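Local coordinates for protein alpha-L-arabinofuranosidase B (Aspergillus kawachii, PDB 6SXT) that hydrolyses terminal non-reducing alpha-L-arabinofuranosyl residues from arabinoxylan, L-arabinan and arabinogalactan, pairing a catalytic domain with a C-terminal arabinose-binding domain, at residues L104-G109 against S439-Y444; A32-Q37 against C70-I75; G109-L114 against G320-G325. All blocks are in the same frame, centred on the assembly; numbering follows the deposited sequence.

Contact 1 of 3, residues L104-G109 against S439-Y444; sequences LASAIG and SYPTRY
Ser106 OG meets the 439-444 loop through a water: the water stands 2.7 Å from Ser106 OG and donates to Pro441 O, also at 2.7 Å. The same hydroxyl oxygen accepts the backbone N-H of Ile108, with Ile108 N 3.0 Å from Ser106 OG and a nearly straight angle of 169°, which makes an ST turn. OG lies anti to the backbone N of its own residue (chi1 173°), a setting that serves both the turn and the water. No direct hydrogen bond joins the two segments, so the water carries the polar link between them, at the interface of the catalytic and arabinose-binding domains.

Around it the fit is close. The Pro441 ring lies against Gly109 and Ser106, its CG 3.8 Å from Gly109 CA; Pro441 CB and CG both press on the bare Gly109 CA, so ring and backbone meet directly. Thr442 brings only its methyl, CG2 standing 3.5 Å from Ser106 N. Farther along, Ile108 and Tyr444 cross at about a right angle, with Ile108 CD1 3.6 Å from Tyr444 OH, a hydroxyl that is hydrogen-bonded to Gln425.

Pro441 and Thr442 are the middle residues of a type I turn from Tyr440 to Arg443, closed by Arg443 N to Tyr440 O (2.8 Å). This turn connects strands 433-437 and 444-448 of the beta-trefoil domain, while the facing segment leaves edge strand 105-106 at a corner; Pro441 also touches Phe123 of strand 117-124, and Thr442 touches Leu71 of strand 70-75.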
ATOM      1  N   LEU A 104       9.054   5.580  -0.593  1.00 16.09           N
ATOM      2  CA  LEU A 104       9.054   4.161  -0.158  1.00 16.11           C
ATOM      3  C   LEU A 104       7.831   3.886   0.711  1.00 15.96           C
ATOM      4  O   LEU A 104       7.336   4.754   1.458  1.00 16.22           O
ATOM      5  CB  LEU A 104      10.335   3.865   0.599  1.00 15.94           C
ATOM      6  CG  LEU A 104      11.612   3.959  -0.237  1.00 17.20           C
ATOM      7  CD1 LEU A 104      12.793   3.847   0.683  1.00 19.16           C
ATOM      8  CD2 LEU A 104      11.655   2.921  -1.295  1.00 18.12           C
ATOM      9  N   ALA A 105       7.400   2.633   0.710  1.00 14.85           N
ATOM     10  CA  ALA A 105       6.312   2.182   1.588  1.00 14.87           C
ATOM     11  C   ALA A 105       6.787   1.958   3.000  1.00 14.79           C
ATOM     12  O   ALA A 105       7.899   1.452   3.227  1.00 14.73           O
ATOM     13  CB  ALA A 105       5.670   0.921   1.038  1.00 16.12           C
ATOM     14  N   SER A 106       5.880   2.175   3.947  1.00 14.67           N
ATOM     15  CA  SER A 106       6.023   1.673   5.308  1.00 13.95           C
ATOM     16  C   SER A 106       6.210   0.156   5.260  1.00 14.92           C
ATOM     17  O   SER A 106       5.624  -0.487   4.400  1.00 15.79           O
ATOM     18  CB  SER A 106       4.753   1.994   6.086  1.00 15.51           C
ATOM     19  OG  SER A 106       4.784   1.396   7.359  1.00 17.11           O
ATOM     20  N   ALA A 107       6.907  -0.380   6.240  1.00 15.06           N
ATOM     21  CA  ALA A 107       6.965  -1.841   6.385  1.00 15.32           C
ATOM     22  C   ALA A 107       5.770  -2.408   7.139  1.00 15.00           C
ATOM     23  O   ALA A 107       5.589  -3.624   7.116  1.00 14.91           O
ATOM     24  CB  ALA A 107       8.212  -2.188   7.119  1.00 15.87           C
ATOM     25  N   ILE A 108       4.862  -1.594   7.695  1.00 15.09           N
ATOM     26  CA  ILE A 108       3.851  -2.105   8.664  1.00 14.62           C
ATOM     27  C   ILE A 108       2.429  -1.701   8.296  1.00 16.25           C
ATOM     28  O   ILE A 108       1.543  -1.889   9.139  1.00 18.38           O
ATOM     29  CB  ILE A 108       4.185  -1.690  10.114  1.00 15.62           C
ATOM     30  CG1 ILE A 108       4.253  -0.177  10.339  1.00 15.42           C
ATOM     31  CG2 ILE A 108       5.471  -2.364  10.533  1.00 17.05           C
ATOM     32  CD1 ILE A 108       4.283   0.277  11.755  1.00 16.57           C
ATOM     33  N   GLY A 109       2.189  -1.198   7.102  1.00 14.74           N
ATOM     34  CA  GLY A 109       0.826  -0.795   6.753  1.00 15.09           C
ATOM     35  C   GLY A 109      -0.070  -1.941   6.325  1.00 15.29           C
ATOM     36  O   GLY A 109      -1.280  -1.736   6.227  1.00 15.21           O
ATOM     37  N   SER A 439      -4.054   5.620   6.269  1.00 15.47           N
ATOM     38  CA  SER A 439      -3.953   5.817   4.821  1.00 16.00           C
ATOM     39  C   SER A 439      -2.487   6.116   4.413  1.00 15.84           C
ATOM     40  O   SER A 439      -2.114   5.815   3.272  1.00 15.75           O
ATOM     41  CB  SER A 439      -4.895   6.870   4.346  1.00 17.45           C
ATOM     42  OG  SER A 439      -4.596   8.111   4.949  1.00 16.93           O
ATOM     43  N   TYR A 440      -1.692   6.679   5.309  1.00 16.25           N
ATOM     44  CA  TYR A 440      -0.266   6.993   5.078  1.00 15.71           C
ATOM     45  C   TYR A 440       0.528   6.443   6.237  1.00 16.12           C
ATOM     46  O   TYR A 440       0.921   7.167   7.163  1.00 16.75           O
ATOM     47  CB  TYR A 440      -0.009   8.502   4.932  1.00 16.48           C
ATOM     48  CG  TYR A 440      -0.432   9.125   3.648  1.00 16.29           C
ATOM     49  CD1 TYR A 440      -1.779   9.369   3.379  1.00 18.53           C
ATOM     50  CD2 TYR A 440       0.522   9.495   2.688  1.00 18.19           C
ATOM     51  CE1 TYR A 440      -2.167  10.011   2.204  1.00 19.93           C
ATOM     52  CE2 TYR A 440       0.135  10.094   1.510  1.00 19.28           C
ATOM     53  CZ  TYR A 440      -1.187  10.399   1.305  1.00 20.81           C
ATOM     54  OH  TYR A 440      -1.560  11.039   0.148  1.00 24.10           O
ATOM     55  N   PRO A 441       0.779   5.105   6.270  1.00 16.07           N
ATOM     56  CA  PRO A 441       1.388   4.507   7.443  1.00 16.60           C
ATOM     57  C   PRO A 441       2.855   4.807   7.720  1.00 15.00           C
ATOM     58  O   PRO A 441       3.362   4.402   8.752  1.00 15.94           O
ATOM     59  CB  PRO A 441       1.142   3.004   7.250  1.00 17.63           C
ATOM     60  CG  PRO A 441       1.028   2.876   5.741  1.00 16.58           C
ATOM     61  CD  PRO A 441       0.285   4.125   5.283  1.00 17.59           C
ATOM     62  N   THR A 442       3.461   5.588   6.843  1.00 14.98           N
ATOM     63  CA  THR A 442       4.771   6.182   7.163  1.00 15.05           C
ATOM     64  C   THR A 442       4.621   7.386   8.117  1.00 16.57           C
ATOM     65  O   THR A 442       5.643   7.896   8.567  1.00 17.62           O
ATOM     66  CB  THR A 442       5.502   6.682   5.921  1.00 16.38           C
ATOM     67  OG1 THR A 442       4.670   7.603   5.195  1.00 17.51           O
ATOM     68  CG2 THR A 442       5.844   5.513   5.009  1.00 15.80           C
ATOM     69  N   ARG A 443       3.379   7.796   8.356  1.00 16.83           N
ATOM     70  CA  ARG A 443       3.131   9.030   9.144  1.00 16.78           C
ATOM     71  C   ARG A 443       2.325   8.764  10.390  1.00 17.04           C
ATOM     72  O   ARG A 443       1.479   7.875  10.425  1.00 17.23           O
ATOM     73  CB  ARG A 443       2.448  10.035   8.234  1.00 16.21           C
ATOM     74  CG  ARG A 443       3.346  10.531   7.104  1.00 17.78           C
ATOM     75  CD  ARG A 443       2.637  11.445   6.118  1.00 18.85           C
ATOM     76  NE  ARG A 443       3.605  11.911   5.139  1.00 19.64           N
ATOM     77  CZ  ARG A 443       4.483  12.903   5.320  1.00 22.25           C
ATOM     78  NH1 ARG A 443       4.462  13.623   6.415  1.00 20.02           N
ATOM     79  NH2 ARG A 443       5.414  13.140   4.408  1.00 23.63           N
ATOM     80  N   TYR A 444       2.606   9.597  11.393  1.00 16.43           N
ATOM     81  CA  TYR A 444       2.096   9.483  12.748  1.00 16.20           C
ATOM     82  C   TYR A 444       1.651  10.842  13.261  1.00 16.92           C
ATOM     83  O   TYR A 444       2.225  11.841  12.850  1.00 18.00           O
ATOM     84  CB  TYR A 444       3.199   9.010  13.696  1.00 17.10           C
ATOM     85  CG  TYR A 444       3.646   7.577  13.496  1.00 17.17           C
ATOM     86  CD1 TYR A 444       4.540   7.247  12.521  1.00 17.34           C
ATOM     87  CD2 TYR A 444       3.157   6.578  14.317  1.00 17.37           C
ATOM     88  CE1 TYR A 444       4.863   5.919  12.288  1.00 18.47           C
ATOM     89  CE2 TYR A 444       3.527   5.260  14.145  1.00 18.33           C
ATOM     90  CZ  TYR A 444       4.404   4.948  13.139  1.00 18.17           C
ATOM     91  OH  TYR A 444       4.785   3.618  12.962  1.00 19.35           O
TER
HETATM   92  O   HOH W   1       5.659   3.125   9.296  1.00 20.46           O

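Contact 2 of 3, residues A32-Q37 against C70-I75; sequences ALYQLQ and CLITII. With EDO (1,2-ethanediol), chain B.
Thr73 OG1 donates to the side-chain oxygen of Gln35, the two atoms 2.6 Å apart, approaching in the amide plane on a lone pair of OE1. This bond sits at a beta bulge in an antiparallel strand pair of the catalytic domain: Gln35 pairs with Ile74, but Leu36 with Ile72, leaving Thr73 as the extra residue. Thr73 OG1 lies between its own backbone N and carbonyl carbon (chi1 47°), and the Gln35 chain extends across to meet it. A 1,2-ethanediol, probably from the crystallisation liquor, gives OE1 a second donor through its O1.

At the bulge both backbone groups of Gln35 are used: Gln35 N bonds to Ile74 O at 2.9 Å, and Gln35 O accepts from Thr73 N, which comes from above the carbonyl plane with a bent angle of 141°. Beyond it, Gln37 and Leu71 exchange two bonds, Leu71 N to Gln37 O being the straighter at 168°.

One face carries Tyr34, Leu36, Ile72 and Ile75, and packs inward on Val122 of strand 117-124 and Phe64 of helix 58-64; Cys70, at the strand's start, is tied by a disulfide to Cys65. Here Leu36 CD2 lies at the edge of the Tyr34 ring. On the face of Gln35, Gln37 and Ile74, the side chains of Thr73 and Gln37 cross at about a right angle, Thr73 CG2 coming within 3.5 Å of Gln37 CB.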
ATOM      1  N   ALA A  32      16.879 -13.541   0.403  1.00 16.74           N
ATOM      2  CA  ALA A  32      16.188 -12.351   0.894  1.00 14.92           C
ATOM      3  C   ALA A  32      14.944 -12.078   0.046  1.00 15.03           C
ATOM      4  O   ALA A  32      14.990 -12.057  -1.183  1.00 15.33           O
ATOM      5  CB  ALA A  32      17.071 -11.154   0.879  1.00 16.87           C
ATOM      6  N   LEU A  33      13.860 -11.805   0.740  1.00 14.41           N
ATOM      7  CA  LEU A  33      12.589 -11.402   0.110  1.00 14.21           C
ATOM      8  C   LEU A  33      12.542  -9.898  -0.077  1.00 14.10           C
ATOM      9  O   LEU A  33      12.053  -9.424  -1.137  1.00 14.45           O
ATOM     10  CB  LEU A  33      11.432 -11.822   1.009  1.00 14.88           C
ATOM     11  CG  LEU A  33      11.226 -13.313   1.210  1.00 14.92           C
ATOM     12  CD1 LEU A  33      10.243 -13.573   2.337  1.00 14.98           C
ATOM     13  CD2 LEU A  33      10.775 -13.952  -0.054  1.00 16.58           C
ATOM     14  N   TYR A  34      13.022  -9.147   0.908  1.00 14.03           N
ATOM     15  CA  TYR A  34      12.982  -7.673   0.873  1.00 13.45           C
ATOM     16  C   TYR A  34      14.017  -7.088   1.824  1.00 14.12           C
ATOM     17  O   TYR A  34      14.540  -7.808   2.686  1.00 14.71           O
ATOM     18  CB  TYR A  34      11.561  -7.147   1.157  1.00 13.89           C
ATOM     19  CG  TYR A  34      10.987  -7.431   2.508  1.00 14.12           C
ATOM     20  CD1 TYR A  34      10.385  -8.633   2.788  1.00 13.81           C
ATOM     21  CD2 TYR A  34      10.977  -6.462   3.513  1.00 14.01           C
ATOM     22  CE1 TYR A  34       9.765  -8.872   4.002  1.00 13.67           C
ATOM     23  CE2 TYR A  34      10.387  -6.696   4.771  1.00 15.56           C
ATOM     24  CZ  TYR A  34       9.723  -7.893   4.985  1.00 13.87           C
ATOM     25  OH  TYR A  34       9.142  -8.175   6.189  1.00 15.83           O
ATOM     26  N   GLN A  35      14.279  -5.809   1.612  1.00 14.79           N
ATOM     27  CA  GLN A  35      15.157  -5.003   2.469  1.00 14.66           C
ATOM     28  C   GLN A  35      14.336  -3.957   3.226  1.00 14.09           C
ATOM     29  O   GLN A  35      13.428  -3.359   2.641  1.00 15.07           O
ATOM     30  CB  GLN A  35      16.248  -4.413   1.619  1.00 14.80           C
ATOM     31  CG  GLN A  35      17.304  -3.692   2.463  1.00 15.20           C
ATOM     32  CD  GLN A  35      18.268  -2.912   1.612  1.00 17.63           C
ATOM     33  OE1 GLN A  35      17.924  -1.889   1.067  1.00 18.11           O
ATOM     34  NE2 GLN A  35      19.504  -3.408   1.521  1.00 18.91           N
ATOM     35  N   LEU A  36      14.721  -3.773   4.469  1.00 15.12           N
ATOM     36  CA  LEU A  36      14.191  -2.736   5.364  1.00 15.24           C
ATOM     37  C   LEU A  36      15.237  -1.659   5.580  1.00 15.82           C
ATOM     38  O   LEU A  36      16.431  -2.013   5.667  1.00 15.91           O
ATOM     39  CB  LEU A  36      13.871  -3.342   6.712  1.00 14.95           C
ATOM     40  CG  LEU A  36      12.715  -4.319   6.758  1.00 14.81           C
ATOM     41  CD1 LEU A  36      12.779  -5.149   8.033  1.00 15.37           C
ATOM     42  CD2 LEU A  36      11.385  -3.575   6.645  1.00 16.77           C
ATOM     43  N   GLN A  37      14.780  -0.439   5.827  1.00 16.27           N
ATOM     44  CA  GLN A  37      15.630   0.661   6.328  1.00 15.94           C
ATOM     45  C   GLN A  37      14.911   1.265   7.520  1.00 17.04           C
ATOM     46  O   GLN A  37      13.710   1.550   7.374  1.00 16.64           O
ATOM     47  CB  GLN A  37      15.902   1.707   5.273  1.00 16.07           C
ATOM     48  CG  GLN A  37      16.836   2.811   5.773  1.00 18.18           C
ATOM     49  CD  GLN A  37      17.123   3.810   4.667  1.00 23.59           C
ATOM     50  OE1 GLN A  37      16.360   3.976   3.707  1.00 25.85           O
ATOM     51  NE2 GLN A  37      18.318   4.411   4.705  1.00 23.42           N
ATOM     52  N   CYS A  70      10.091   1.965   9.936  1.00 16.49           N
ATOM     53  CA  CYS A  70      10.776   1.208   8.866  1.00 16.29           C
ATOM     54  C   CYS A  70      10.109   1.467   7.533  1.00 17.17           C
ATOM     55  O   CYS A  70       8.871   1.602   7.455  1.00 16.60           O
ATOM     56  CB  CYS A  70      10.765  -0.268   9.150  1.00 17.38           C
ATOM     57  SG  CYS A  70      12.108  -0.770  10.261  1.00 18.98           S
ATOM     58  N   LEU A  71      10.944   1.457   6.505  1.00 15.15           N
ATOM     59  CA  LEU A  71      10.557   1.535   5.096  1.00 14.70           C
ATOM     60  C   LEU A  71      11.041   0.259   4.416  1.00 17.10           C
ATOM     61  O   LEU A  71      12.099  -0.278   4.798  1.00 15.84           O
ATOM     62  CB  LEU A  71      11.246   2.723   4.457  1.00 15.14           C
ATOM     63  CG  LEU A  71      10.849   4.094   5.004  1.00 16.81           C
ATOM     64  CD1 LEU A  71      11.671   5.197   4.359  1.00 18.82           C
ATOM     65  CD2 LEU A  71       9.358   4.354   4.828  1.00 17.91           C
ATOM     66  N   ILE A  72      10.276  -0.183   3.432  1.00 15.16           N
ATOM     67  CA  ILE A  72      10.707  -1.263   2.517  1.00 14.86           C
ATOM     68  C   ILE A  72      11.488  -0.617   1.384  1.00 14.98           C
ATOM     69  O   ILE A  72      10.919   0.078   0.561  1.00 15.42           O
ATOM     70  CB  ILE A  72       9.518  -2.098   2.040  1.00 14.79           C
ATOM     71  CG1 ILE A  72       8.871  -2.808   3.214  1.00 15.31           C
ATOM     72  CG2 ILE A  72       9.959  -3.086   0.984  1.00 15.07           C
ATOM     73  CD1 ILE A  72       7.479  -3.362   2.891  1.00 17.07           C
ATOM     74  N   THR A  73      12.806  -0.803   1.378  1.00 14.67           N
ATOM     75  CA  THR A  73      13.679  -0.181   0.355  1.00 15.49           C
ATOM     76  C   THR A  73      13.732  -1.018  -0.923  1.00 16.29           C
ATOM     77  O   THR A  73      13.860  -0.435  -2.013  1.00 17.28           O
ATOM     78  CB  THR A  73      15.087   0.045   0.905  1.00 16.70           C
ATOM     79  OG1 THR A  73      15.468  -1.169   1.543  1.00 17.33           O
ATOM     80  CG2 THR A  73      15.146   1.208   1.863  1.00 19.43           C
ATOM     81  N   ILE A  74      13.704  -2.347  -0.817  1.00 14.81           N
ATOM     82  CA  ILE A  74      13.875  -3.213  -1.991  1.00 14.78           C
ATOM     83  C   ILE A  74      12.919  -4.383  -1.835  1.00 14.24           C
ATOM     84  O   ILE A  74      12.847  -4.956  -0.748  1.00 14.59           O
ATOM     85  CB  ILE A  74      15.315  -3.733  -2.151  1.00 15.16           C
ATOM     86  CG1 ILE A  74      16.357  -2.610  -2.041  1.00 17.58           C
ATOM     87  CG2 ILE A  74      15.456  -4.539  -3.465  1.00 16.00           C
ATOM     88  CD1 ILE A  74      17.779  -3.155  -2.089  1.00 18.83           C
ATOM     89  N   ILE A  75      12.237  -4.718  -2.918  1.00 14.13           N
ATOM     90  CA  ILE A  75      11.522  -6.008  -3.025  1.00 14.32           C
ATOM     91  C   ILE A  75      12.358  -6.828  -4.003  1.00 13.86           C
ATOM     92  O   ILE A  75      12.450  -6.506  -5.176  1.00 15.58           O
ATOM     93  CB  ILE A  75      10.070  -5.822  -3.487  1.00 14.84           C
ATOM     94  CG1 ILE A  75       9.298  -4.821  -2.599  1.00 16.57           C
ATOM     95  CG2 ILE A  75       9.387  -7.154  -3.469  1.00 15.94           C
ATOM     96  CD1 ILE A  75       8.099  -4.215  -3.269  1.00 19.38           C
TER
HETATM   97  C1  EDO B 527      18.671   1.823  -0.251  1.00 47.67           C
HETATM   98  O1  EDO B 527      18.766   0.392  -0.491  1.00 39.89           O
HETATM   99  C2  EDO B 527      19.443   2.395   0.894  1.00 44.27           C

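Contact 3 of 3, residues G109-L114 against G320-G325; sequences GAPVTL and GSLVSG
Leu322 turns its CG anti to its own carbonyl carbon (chi1 -81°); from there CD1 extends onward and CD2 is left against the ring of Pro111. Leu322 CD2 stands 3.6 Å from Pro111 CD, the two side chains crossing at about a right angle. This is where the antiparallel sheet of the catalytic domain gives way to loop 320-325, the opening residues of the arabinose-binding region: strand 111-114 pairs with strand 317-319, and the chain then runs on into the loop.

The pairing frays as the loop begins. Gly320 N donates to Pro111 O at 3.0 Å, but the bond is bent to 142° and the donor rises 48° out of the carbonyl plane, an orientation off the lone pairs and unlike that of a regular ladder. Gly320, with no side chain, passes close over the Pro111-Val112 peptide, its CA 3.8 Å from Val112 CA.

Pro111 and Gly320 supply most of the touching surface. Ser321 O meets the CB-CG side of the proline ring, 3.3 Å from Pro111 CG, while Leu322 CD2 touches CD and CG. The loop is held from the binding-domain side as well: Gln384 bonds to both Gly320 O and Leu322 N through its amide, and Arg436 bonds to Leu322 O. Leu322 also touches Cys423 of strand 422-426. Within the loop, Ser321 OG donates in the carbonyl plane to Val323 O over 3.1 Å.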
ATOM      1  N   GLY A 109       2.189  -1.198   7.102  1.00 14.74           N
ATOM      2  CA  GLY A 109       0.826  -0.795   6.753  1.00 15.09           C
ATOM      3  C   GLY A 109      -0.070  -1.941   6.325  1.00 15.29           C
ATOM      4  O   GLY A 109      -1.280  -1.736   6.227  1.00 15.21           O
ATOM      5  N   ALA A 110       0.467  -3.136   6.070  1.00 13.85           N
ATOM      6  CA  ALA A 110      -0.327  -4.241   5.509  1.00 14.20           C
ATOM      7  C   ALA A 110      -0.014  -5.549   6.223  1.00 16.10           C
ATOM      8  O   ALA A 110       0.401  -6.527   5.600  1.00 15.80           O
ATOM      9  CB  ALA A 110      -0.099  -4.348   4.037  1.00 16.43           C
ATOM     10  N   PRO A 111      -0.284  -5.631   7.521  1.00 15.08           N
ATOM     11  CA  PRO A 111      -0.105  -6.885   8.245  1.00 14.87           C
ATOM     12  C   PRO A 111      -1.140  -7.905   7.775  1.00 15.76           C
ATOM     13  O   PRO A 111      -2.324  -7.586   7.578  1.00 15.87           O
ATOM     14  CB  PRO A 111      -0.343  -6.541   9.714  1.00 15.80           C
ATOM     15  CG  PRO A 111      -1.311  -5.340   9.632  1.00 17.22           C
ATOM     16  CD  PRO A 111      -0.850  -4.571   8.404  1.00 15.52           C
ATOM     17  N   VAL A 112      -0.710  -9.141   7.665  1.00 14.56           N
ATOM     18  CA  VAL A 112      -1.538 -10.309   7.322  1.00 14.22           C
ATOM     19  C   VAL A 112      -1.061 -11.489   8.166  1.00 14.40           C
ATOM     20  O   VAL A 112       0.021 -11.400   8.774  1.00 14.90           O
ATOM     21  CB  VAL A 112      -1.478 -10.654   5.829  1.00 15.32           C
ATOM     22  CG1 VAL A 112      -2.133  -9.552   5.007  1.00 16.51           C
ATOM     23  CG2 VAL A 112      -0.042 -10.952   5.414  1.00 16.72           C
ATOM     24  N   THR A 113      -1.802 -12.580   8.094  1.00 14.66           N
ATOM     25  CA  THR A 113      -1.253 -13.887   8.419  1.00 14.24           C
ATOM     26  C   THR A 113      -1.362 -14.750   7.186  1.00 15.35           C
ATOM     27  O   THR A 113      -2.337 -14.609   6.406  1.00 15.35           O
ATOM     28  CB  THR A 113      -1.857 -14.564   9.655  1.00 16.42           C
ATOM     29  OG1 THR A 113      -3.278 -14.673   9.475  1.00 17.16           O
ATOM     30  CG2 THR A 113      -1.524 -13.823  10.931  1.00 16.97           C
ATOM     31  N   LEU A 114      -0.388 -15.622   7.006  1.00 14.65           N
ATOM     32  CA  LEU A 114      -0.415 -16.701   5.985  1.00 15.93           C
ATOM     33  C   LEU A 114      -0.453 -18.018   6.756  1.00 16.45           C
ATOM     34  O   LEU A 114       0.528 -18.288   7.508  1.00 16.22           O
ATOM     35  CB  LEU A 114       0.806 -16.617   5.067  1.00 16.41           C
ATOM     36  CG  LEU A 114       0.676 -15.701   3.855  1.00 18.52           C
ATOM     37  CD1 LEU A 114       0.574 -14.244   4.275  1.00 23.56           C
ATOM     38  CD2 LEU A 114       1.893 -15.877   2.960  1.00 21.11           C
ATOM     39  N   GLY A 320      -4.332  -9.250   9.121  1.00 15.14           N
ATOM     40  CA  GLY A 320      -3.546  -9.216  10.341  1.00 15.91           C
ATOM     41  C   GLY A 320      -3.940  -8.052  11.248  1.00 17.81           C
ATOM     42  O   GLY A 320      -4.733  -7.193  10.837  1.00 18.66           O
ATOM     43  N   SER A 321      -3.415  -8.023  12.454  1.00 17.30           N
ATOM     44  CA  SER A 321      -3.714  -6.899  13.387  1.00 18.17           C
ATOM     45  C   SER A 321      -2.935  -5.651  12.978  1.00 17.64           C
ATOM     46  O   SER A 321      -1.700  -5.687  12.863  1.00 18.95           O
ATOM     47  CB  SER A 321      -3.386  -7.298  14.794  1.00 21.90           C
ATOM     48  OG  SER A 321      -3.599  -6.175  15.647  1.00 22.75           O
ATOM     49  N   LEU A 322      -3.637  -4.530  12.877  1.00 17.65           N
ATOM     50  CA  LEU A 322      -3.035  -3.208  12.656  1.00 16.76           C
ATOM     51  C   LEU A 322      -2.705  -2.485  13.977  1.00 17.87           C
ATOM     52  O   LEU A 322      -2.123  -1.403  13.894  1.00 19.09           O
ATOM     53  CB  LEU A 322      -4.066  -2.354  11.899  1.00 18.00           C
ATOM     54  CG  LEU A 322      -4.092  -2.622  10.395  1.00 17.48           C
ATOM     55  CD1 LEU A 322      -5.392  -2.201   9.786  1.00 19.19           C
ATOM     56  CD2 LEU A 322      -2.918  -1.965   9.670  1.00 18.68           C
ATOM     57  N   VAL A 323      -3.045  -3.045  15.122  1.00 17.50           N
ATOM     58  CA  VAL A 323      -3.029  -2.292  16.397  1.00 18.03           C
ATOM     59  C   VAL A 323      -2.096  -2.969  17.382  1.00 20.07           C
ATOM     60  O   VAL A 323      -2.014  -4.216  17.419  1.00 22.43           O
ATOM     61  CB  VAL A 323      -4.459  -2.186  16.943  1.00 19.00           C
ATOM     62  CG1 VAL A 323      -4.486  -1.485  18.288  1.00 25.44           C
ATOM     63  CG2 VAL A 323      -5.315  -1.466  15.949  1.00 21.95           C
ATOM     64  N   SER A 324      -1.368  -2.169  18.119  1.00 17.98           N
ATOM     65  CA  SER A 324      -0.608  -2.636  19.289  1.00 19.52           C
ATOM     66  C   SER A 324      -0.652  -1.577  20.381  1.00 18.98           C
ATOM     67  O   SER A 324      -1.073  -0.429  20.106  1.00 19.10           O
ATOM     68  CB  SER A 324       0.824  -2.978  18.916  1.00 19.55           C
ATOM     69  OG  SER A 324       1.579  -1.844  18.583  1.00 19.21           O
ATOM     70  N   GLY A 325      -0.102  -1.931  21.545  1.00 20.33           N
ATOM     71  CA  GLY A 325      -0.052  -0.979  22.665  1.00 21.18           C
ATOM     72  C   GLY A 325      -1.405  -0.885  23.370  1.00 21.12           C
ATOM     73  O   GLY A 325      -2.331  -1.658  23.141  1.00 21.41           O
TER

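Overall arrangement
Contacts 2, 1 and 3 lead from within the catalytic domain to its junction with the arabinose-binding domain. Contact 2 lies in the four-stranded sheet 44-47, 34-38, 70-75, 105-106, whose edge strand carries one side of contact 1; their centres are about 13 Å apart, and backbone bonds Ala105 O to Ile72 N and Ala107 N to Cys70 O link them. Contacts 1 and 3, about 12 Å apart between centres, share Gly109, at the corner leading to strand 111-114; contacts 2 and 3, about 17 Å apart between centres, do not touch. Contact 2 closes first along the chain; contact 3 falls within contact 1's span. One corner thus meets both the opening loop and a turn of the trefoil domain.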